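Local coordinates for protein endoglucanase A (Clostridium longisporum, PDB 6Q1I) that hydrolyses internal beta-1,4-glucosidic linkages in cellulose, lichenan and barley beta-glucan, here as its family 5 catalytic domain, at residues Trp253-Asp267 with Glu298-Ile312. Numbering follows the deposited sequence.
Sequences WGSSYDKYSLDVELD and ELAEYYVTAAQKRGI
With CG turned anti to the backbone N (chi1 -167°), Tyr-302 sends its ring from helix 298-309 across to helix 256-267, where Asp-263, CG beside its own backbone N (chi1 -73°), receives the hydroxyl. The phenol donates from Tyr-302 OH to Asp-263 OD2 over 2.7 Å, on the syn side of the carboxylate. A tyrosine suits this place because its ring is apolar and its tip polar: Lys-259 lays its extended aliphatic chain over one face, CG lying 3.7 Å from the ring centroid in a CH-pi contact.

Trp-253, in the loop leading into helix 256-275, is sandwiched, its flat indole offering two apolar faces. Leu-299 CD1 sits over one, 3.6 Å from Trp-253 CE2, while Asp-258 CB covers the opposite face. That aspartate also forms a capping box with Ser-255. Deeper in, Leu-262 CD2 fits against Tyr-303, whose hydroxyl bonds to Ala-235 O, and Leu-266 CD1 presses tightly on Ala-306 CB (3.5 Å), a small methyl that leaves room for the leucine.

At the far end Arg-310 grips Asp-267 in a side-on salt bridge: Arg-310 NE (2.7 Å) and NH2 (3.0 Å) both reach Asp-267 OD1 from one face of the carboxylate. The long arginine spans this gap while its NH1 bonds back to Ala-306 O, fixing the guanidinium's rotation, and a water links NH1 to Asp-263 OD1.

The helices run roughly parallel, axes 10.0 Å apart and crossing at -34°, with strand 280-285 beneath: neighbouring outer helices of the eight-stranded TIM barrel of glycosyl hydrolase family 5.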
loop_
_atom_site.group_PDB
_atom_site.type_symbol
_atom_site.label_atom_id
_atom_site.label_comp_id
_atom_site.label_asym_id
_atom_site.label_seq_id
_atom_site.Cartn_x
_atom_site.Cartn_y
_atom_site.Cartn_z
ATOM N N TRP A 253 -5.944 -17.063 16.956
ATOM C CA TRP A 253 -6.362 -17.311 15.585
ATOM C C TRP A 253 -5.919 -18.708 15.173
ATOM O O TRP A 253 -4.814 -19.141 15.521
ATOM C CB TRP A 253 -5.736 -16.297 14.614
ATOM C CG TRP A 253 -6.375 -16.352 13.254
ATOM C CD1 TRP A 253 -7.416 -15.594 12.824
ATOM C CD2 TRP A 253 -6.041 -17.232 12.170
ATOM N NE1 TRP A 253 -7.755 -15.934 11.540
ATOM C CE2 TRP A 253 -6.922 -16.933 11.111
ATOM C CE3 TRP A 253 -5.084 -18.234 11.988
ATOM C CZ2 TRP A 253 -6.881 -17.606 9.890
ATOM C CZ3 TRP A 253 -5.039 -18.894 10.776
ATOM C CH2 TRP A 253 -5.936 -18.584 9.745
ATOM N N GLY A 254 -6.782 -19.405 14.426
ATOM C CA GLY A 254 -6.403 -20.678 13.842
ATOM C C GLY A 254 -7.466 -21.761 13.765
ATOM O O GLY A 254 -7.153 -22.881 13.362
ATOM N N SER A 255 -8.712 -21.460 14.126
ATOM C CA SER A 255 -9.771 -22.456 14.064
ATOM C C SER A 255 -10.200 -22.710 12.620
ATOM O O SER A 255 -9.848 -21.973 11.691
ATOM C CB SER A 255 -10.989 -21.982 14.850
ATOM O OG SER A 255 -11.604 -20.881 14.206
ATOM N N SER A 256 -10.994 -23.772 12.443
ATOM C CA SER A 256 -11.587 -24.048 11.140
ATOM C C SER A 256 -12.426 -22.872 10.661
ATOM O O SER A 256 -12.385 -22.512 9.478
ATOM C CB SER A 256 -12.447 -25.313 11.220
ATOM O OG SER A 256 -11.639 -26.451 11.429
ATOM N N TYR A 257 -13.192 -22.264 11.572
ATOM C CA TYR A 257 -14.003 -21.101 11.220
ATOM C C TYR A 257 -13.128 -19.923 10.802
ATOM O O TYR A 257 -13.437 -19.221 9.828
ATOM C CB TYR A 257 -14.898 -20.718 12.403
ATOM C CG TYR A 257 -15.522 -19.346 12.274
ATOM C CD1 TYR A 257 -16.714 -19.161 11.583
ATOM C CD2 TYR A 257 -14.908 -18.229 12.831
ATOM C CE1 TYR A 257 -17.278 -17.899 11.455
ATOM C CE2 TYR A 257 -15.466 -16.968 12.708
ATOM C CZ TYR A 257 -16.650 -16.810 12.022
ATOM O OH TYR A 257 -17.198 -15.551 11.898
ATOM N N ASP A 258 -12.027 -19.686 11.529
ATOM C CA ASP A 258 -11.115 -18.606 11.162
ATOM C C ASP A 258 -10.590 -18.804 9.744
ATOM O O ASP A 258 -10.518 -17.853 8.955
ATOM C CB ASP A 258 -9.909 -18.576 12.107
ATOM C CG ASP A 258 -10.240 -18.070 13.508
ATOM O OD1 ASP A 258 -11.207 -17.298 13.677
ATOM O OD2 ASP A 258 -9.488 -18.441 14.445
ATOM N N LYS A 259 -10.192 -20.036 9.418
ATOM C CA LYS A 259 -9.645 -20.321 8.096
ATOM C C LYS A 259 -10.712 -20.177 7.019
ATOM O O LYS A 259 -10.462 -19.573 5.967
ATOM C CB LYS A 259 -9.024 -21.719 8.100
ATOM C CG LYS A 259 -7.732 -21.762 8.891
ATOM C CD LYS A 259 -7.242 -23.175 9.128
ATOM C CE LYS A 259 -5.932 -23.163 9.903
ATOM N NZ LYS A 259 -5.513 -24.516 10.343
ATOM N N TYR A 260 -11.907 -20.710 7.269
ATOM C CA TYR A 260 -12.991 -20.591 6.303
ATOM C C TYR A 260 -13.326 -19.131 6.034
ATOM O O TYR A 260 -13.511 -18.726 4.880
ATOM C CB TYR A 260 -14.225 -21.326 6.827
ATOM C CG TYR A 260 -15.446 -21.138 5.959
ATOM C CD1 TYR A 260 -15.631 -21.897 4.819
ATOM C CD2 TYR A 260 -16.414 -20.190 6.280
ATOM C CE1 TYR A 260 -16.748 -21.724 4.022
ATOM C CE2 TYR A 260 -17.535 -20.014 5.489
ATOM C CZ TYR A 260 -17.694 -20.788 4.366
ATOM O OH TYR A 260 -18.803 -20.624 3.566
ATOM N N SER A 261 -13.414 -18.331 7.091
ATOM C CA SER A 261 -13.761 -16.926 6.936
ATOM C C SER A 261 -12.742 -16.207 6.068
ATOM O O SER A 261 -13.111 -15.401 5.201
ATOM C CB SER A 261 -13.851 -16.262 8.308
ATOM O OG SER A 261 -14.895 -16.828 9.065
ATOM N N LEU A 262 -11.454 -16.473 6.291
ATOM C CA LEU A 262 -10.440 -15.812 5.481
ATOM C C LEU A 262 -10.503 -16.291 4.037
ATOM O O LEU A 262 -10.356 -15.492 3.105
ATOM C CB LEU A 262 -9.056 -16.009 6.097
ATOM C CG LEU A 262 -7.899 -15.247 5.450
ATOM C CD1 LEU A 262 -8.165 -13.752 5.390
ATOM C CD2 LEU A 262 -6.612 -15.521 6.203
ATOM N N ASP A 263 -10.731 -17.588 3.831
ATOM C CA ASP A 263 -10.845 -18.114 2.474
ATOM C C ASP A 263 -11.987 -17.442 1.712
ATOM O O ASP A 263 -11.830 -17.066 0.547
ATOM C CB ASP A 263 -11.047 -19.633 2.505
ATOM C CG ASP A 263 -9.786 -20.392 2.886
ATOM O OD1 ASP A 263 -8.670 -19.868 2.693
ATOM O OD2 ASP A 263 -9.917 -21.536 3.360
ATOM N N VAL A 264 -13.156 -17.297 2.351
ATOM C CA VAL A 264 -14.293 -16.667 1.675
ATOM C C VAL A 264 -13.991 -15.207 1.356
ATOM O O VAL A 264 -14.357 -14.697 0.289
ATOM C CB VAL A 264 -15.569 -16.833 2.524
ATOM C CG1 VAL A 264 -16.694 -15.961 1.989
ATOM C CG2 VAL A 264 -15.990 -18.303 2.543
ATOM N N GLU A 265 -13.326 -14.511 2.278
ATOM C CA GLU A 265 -12.953 -13.118 2.039
ATOM C C GLU A 265 -12.013 -13.001 0.840
ATOM O O GLU A 265 -12.222 -12.168 -0.055
ATOM C CB GLU A 265 -12.311 -12.553 3.307
ATOM C CG GLU A 265 -11.782 -11.138 3.165
ATOM C CD GLU A 265 -11.157 -10.600 4.445
ATOM O OE1 GLU A 265 -11.316 -11.235 5.512
ATOM O OE2 GLU A 265 -10.476 -9.557 4.376
ATOM N N LEU A 266 -10.970 -13.832 0.798
ATOM C CA LEU A 266 -10.020 -13.761 -0.308
ATOM C C LEU A 266 -10.672 -14.162 -1.627
ATOM O O LEU A 266 -10.365 -13.578 -2.673
ATOM C CB LEU A 266 -8.793 -14.620 0.002
ATOM C CG LEU A 266 -7.946 -14.125 1.178
ATOM C CD1 LEU A 266 -6.909 -15.174 1.571
ATOM C CD2 LEU A 266 -7.274 -12.785 0.836
ATOM N N ASP A 267 -11.570 -15.156 -1.597
ATOM C CA ASP A 267 -12.352 -15.485 -2.786
ATOM C C ASP A 267 -13.119 -14.262 -3.290
ATOM O O ASP A 267 -13.197 -14.019 -4.499
ATOM C CB ASP A 267 -13.362 -16.603 -2.485
ATOM C CG ASP A 267 -12.742 -17.992 -2.416
ATOM O OD1 ASP A 267 -11.574 -18.181 -2.808
ATOM O OD2 ASP A 267 -13.472 -18.904 -1.970
ATOM N N GLU A 298 0.586 -18.182 12.816
ATOM C CA GLU A 298 -0.379 -19.040 12.136
ATOM C C GLU A 298 -1.169 -18.251 11.100
ATOM O O GLU A 298 -1.338 -18.693 9.961
ATOM C CB GLU A 298 -1.325 -19.680 13.152
ATOM C CG GLU A 298 -0.729 -20.845 13.918
ATOM C CD GLU A 298 -1.785 -21.692 14.601
ATOM O OE1 GLU A 298 -1.576 -22.081 15.768
ATOM O OE2 GLU A 298 -2.826 -21.968 13.971
ATOM N N LEU A 299 -1.668 -17.078 11.486
ATOM C CA LEU A 299 -2.414 -16.246 10.549
ATOM C C LEU A 299 -1.541 -15.819 9.377
ATOM O O LEU A 299 -1.964 -15.897 8.222
ATOM C CB LEU A 299 -2.973 -15.023 11.276
ATOM C CG LEU A 299 -3.601 -13.955 10.382
ATOM C CD1 LEU A 299 -4.786 -14.515 9.599
ATOM C CD2 LEU A 299 -4.040 -12.759 11.207
ATOM N N ALA A 300 -0.308 -15.386 9.657
ATOM C CA ALA A 300 0.587 -14.933 8.597
ATOM C C ALA A 300 0.790 -16.017 7.543
ATOM O O ALA A 300 0.697 -15.751 6.339
ATOM C CB ALA A 300 1.932 -14.516 9.198
ATOM N N GLU A 301 1.080 -17.245 7.972
ATOM C CA GLU A 301 1.322 -18.304 7.001
ATOM C C GLU A 301 0.057 -18.621 6.219
ATOM O O GLU A 301 0.087 -18.749 4.991
ATOM C CB GLU A 301 1.840 -19.582 7.663
ATOM C CG GLU A 301 2.117 -20.648 6.601
ATOM C CD GLU A 301 2.546 -21.992 7.143
ATOM O OE1 GLU A 301 2.764 -22.118 8.362
ATOM O OE2 GLU A 301 2.672 -22.925 6.324
ATOM N N TYR A 302 -1.069 -18.760 6.918
ATOM C CA TYR A 302 -2.295 -19.146 6.233
ATOM C C TYR A 302 -2.721 -18.069 5.249
ATOM O O TYR A 302 -3.118 -18.368 4.116
ATOM C CB TYR A 302 -3.409 -19.416 7.242
ATOM C CG TYR A 302 -4.572 -20.121 6.592
ATOM C CD1 TYR A 302 -4.624 -21.509 6.563
ATOM C CD2 TYR A 302 -5.591 -19.415 5.963
ATOM C CE1 TYR A 302 -5.657 -22.166 5.952
ATOM C CE2 TYR A 302 -6.638 -20.076 5.351
ATOM C CZ TYR A 302 -6.654 -21.451 5.346
ATOM O OH TYR A 302 -7.675 -22.145 4.745
ATOM N N TYR A 303 -2.628 -16.807 5.666
ATOM C CA TYR A 303 -3.013 -15.687 4.815
ATOM C C TYR A 303 -2.199 -15.670 3.530
ATOM O O TYR A 303 -2.760 -15.589 2.433
ATOM C CB TYR A 303 -2.831 -14.400 5.620
ATOM C CG TYR A 303 -3.484 -13.136 5.097
ATOM C CD1 TYR A 303 -3.217 -12.644 3.820
ATOM C CD2 TYR A 303 -4.313 -12.382 5.919
ATOM C CE1 TYR A 303 -3.783 -11.470 3.370
ATOM C CE2 TYR A 303 -4.872 -11.192 5.479
ATOM C CZ TYR A 303 -4.616 -10.750 4.199
ATOM O OH TYR A 303 -5.168 -9.573 3.735
ATOM N N VAL A 304 -0.872 -15.742 3.640
ATOM C CA VAL A 304 -0.038 -15.694 2.443
ATOM C C VAL A 304 -0.303 -16.899 1.549
ATOM O O VAL A 304 -0.387 -16.765 0.327
ATOM C CB VAL A 304 1.453 -15.561 2.811
ATOM C CG1 VAL A 304 2.301 -15.633 1.565
ATOM C CG2 VAL A 304 1.708 -14.257 3.547
ATOM N N THR A 305 -0.420 -18.095 2.131
ATOM C CA THR A 305 -0.697 -19.283 1.324
ATOM C C THR A 305 -2.018 -19.134 0.580
ATOM O O THR A 305 -2.098 -19.375 -0.627
ATOM C CB THR A 305 -0.739 -20.541 2.200
ATOM O OG1 THR A 305 0.508 -20.725 2.877
ATOM C CG2 THR A 305 -1.003 -21.778 1.351
ATOM N N ALA A 306 -3.063 -18.709 1.287
ATOM C CA ALA A 306 -4.384 -18.597 0.683
ATOM C C ALA A 306 -4.408 -17.522 -0.395
ATOM O O ALA A 306 -5.016 -17.699 -1.458
ATOM C CB ALA A 306 -5.415 -18.280 1.764
ATOM N N ALA A 307 -3.744 -16.399 -0.149
ATOM C CA ALA A 307 -3.709 -15.344 -1.148
ATOM C C ALA A 307 -2.903 -15.773 -2.365
ATOM O O ALA A 307 -3.332 -15.576 -3.508
ATOM C CB ALA A 307 -3.117 -14.090 -0.532
ATOM N N GLN A 308 -1.729 -16.363 -2.142
ATOM C CA GLN A 308 -0.882 -16.755 -3.264
ATOM C C GLN A 308 -1.498 -17.885 -4.085
ATOM O O GLN A 308 -1.331 -17.911 -5.311
ATOM C CB GLN A 308 0.517 -17.082 -2.750
ATOM C CG GLN A 308 1.311 -15.827 -2.403
ATOM C CD GLN A 308 1.697 -15.078 -3.652
ATOM O OE1 GLN A 308 2.641 -15.459 -4.339
ATOM N NE2 GLN A 308 0.933 -14.043 -3.989
ATOM N N LYS A 309 -2.216 -18.821 -3.454
ATOM C CA LYS A 309 -2.941 -19.848 -4.202
ATOM C C LYS A 309 -3.948 -19.234 -5.161
ATOM O O LYS A 309 -4.295 -19.844 -6.177
ATOM C CB LYS A 309 -3.689 -20.774 -3.237
ATOM C CG LYS A 309 -2.828 -21.839 -2.582
ATOM C CD LYS A 309 -3.651 -22.739 -1.657
ATOM C CE LYS A 309 -2.821 -23.886 -1.093
ATOM N NZ LYS A 309 -3.538 -24.633 -0.020
ATOM N N ARG A 310 -4.444 -18.045 -4.834
ATOM C CA ARG A 310 -5.407 -17.314 -5.642
ATOM C C ARG A 310 -4.755 -16.293 -6.565
ATOM O O ARG A 310 -5.469 -15.568 -7.266
ATOM C CB ARG A 310 -6.416 -16.619 -4.718
ATOM C CG ARG A 310 -7.335 -17.596 -3.996
ATOM C CD ARG A 310 -8.012 -16.970 -2.779
ATOM N NE ARG A 310 -9.009 -17.861 -2.205
ATOM C CZ ARG A 310 -8.740 -18.887 -1.400
ATOM N NH1 ARG A 310 -7.491 -19.167 -1.042
ATOM N NH2 ARG A 310 -9.732 -19.645 -0.955
ATOM N N GLY A 311 -3.423 -16.210 -6.575
ATOM C CA GLY A 311 -2.733 -15.236 -7.403
ATOM C C GLY A 311 -2.800 -13.817 -6.889
ATOM O O GLY A 311 -2.691 -12.879 -7.688
ATOM N N ILE A 312 -2.993 -13.634 -5.583
ATOM C CA ILE A 312 -3.118 -12.324 -4.956
ATOM C C ILE A 312 -1.834 -12.034 -4.180
ATOM O O ILE A 312 -1.581 -12.670 -3.146
ATOM C CB ILE A 312 -4.334 -12.252 -4.020
ATOM C CG1 ILE A 312 -5.622 -12.610 -4.765
ATOM C CG2 ILE A 312 -4.418 -10.856 -3.387
ATOM C CD1 ILE A 312 -6.843 -12.707 -3.872
HETATM O O HOH W 1 -6.981 -21.203 1.037
#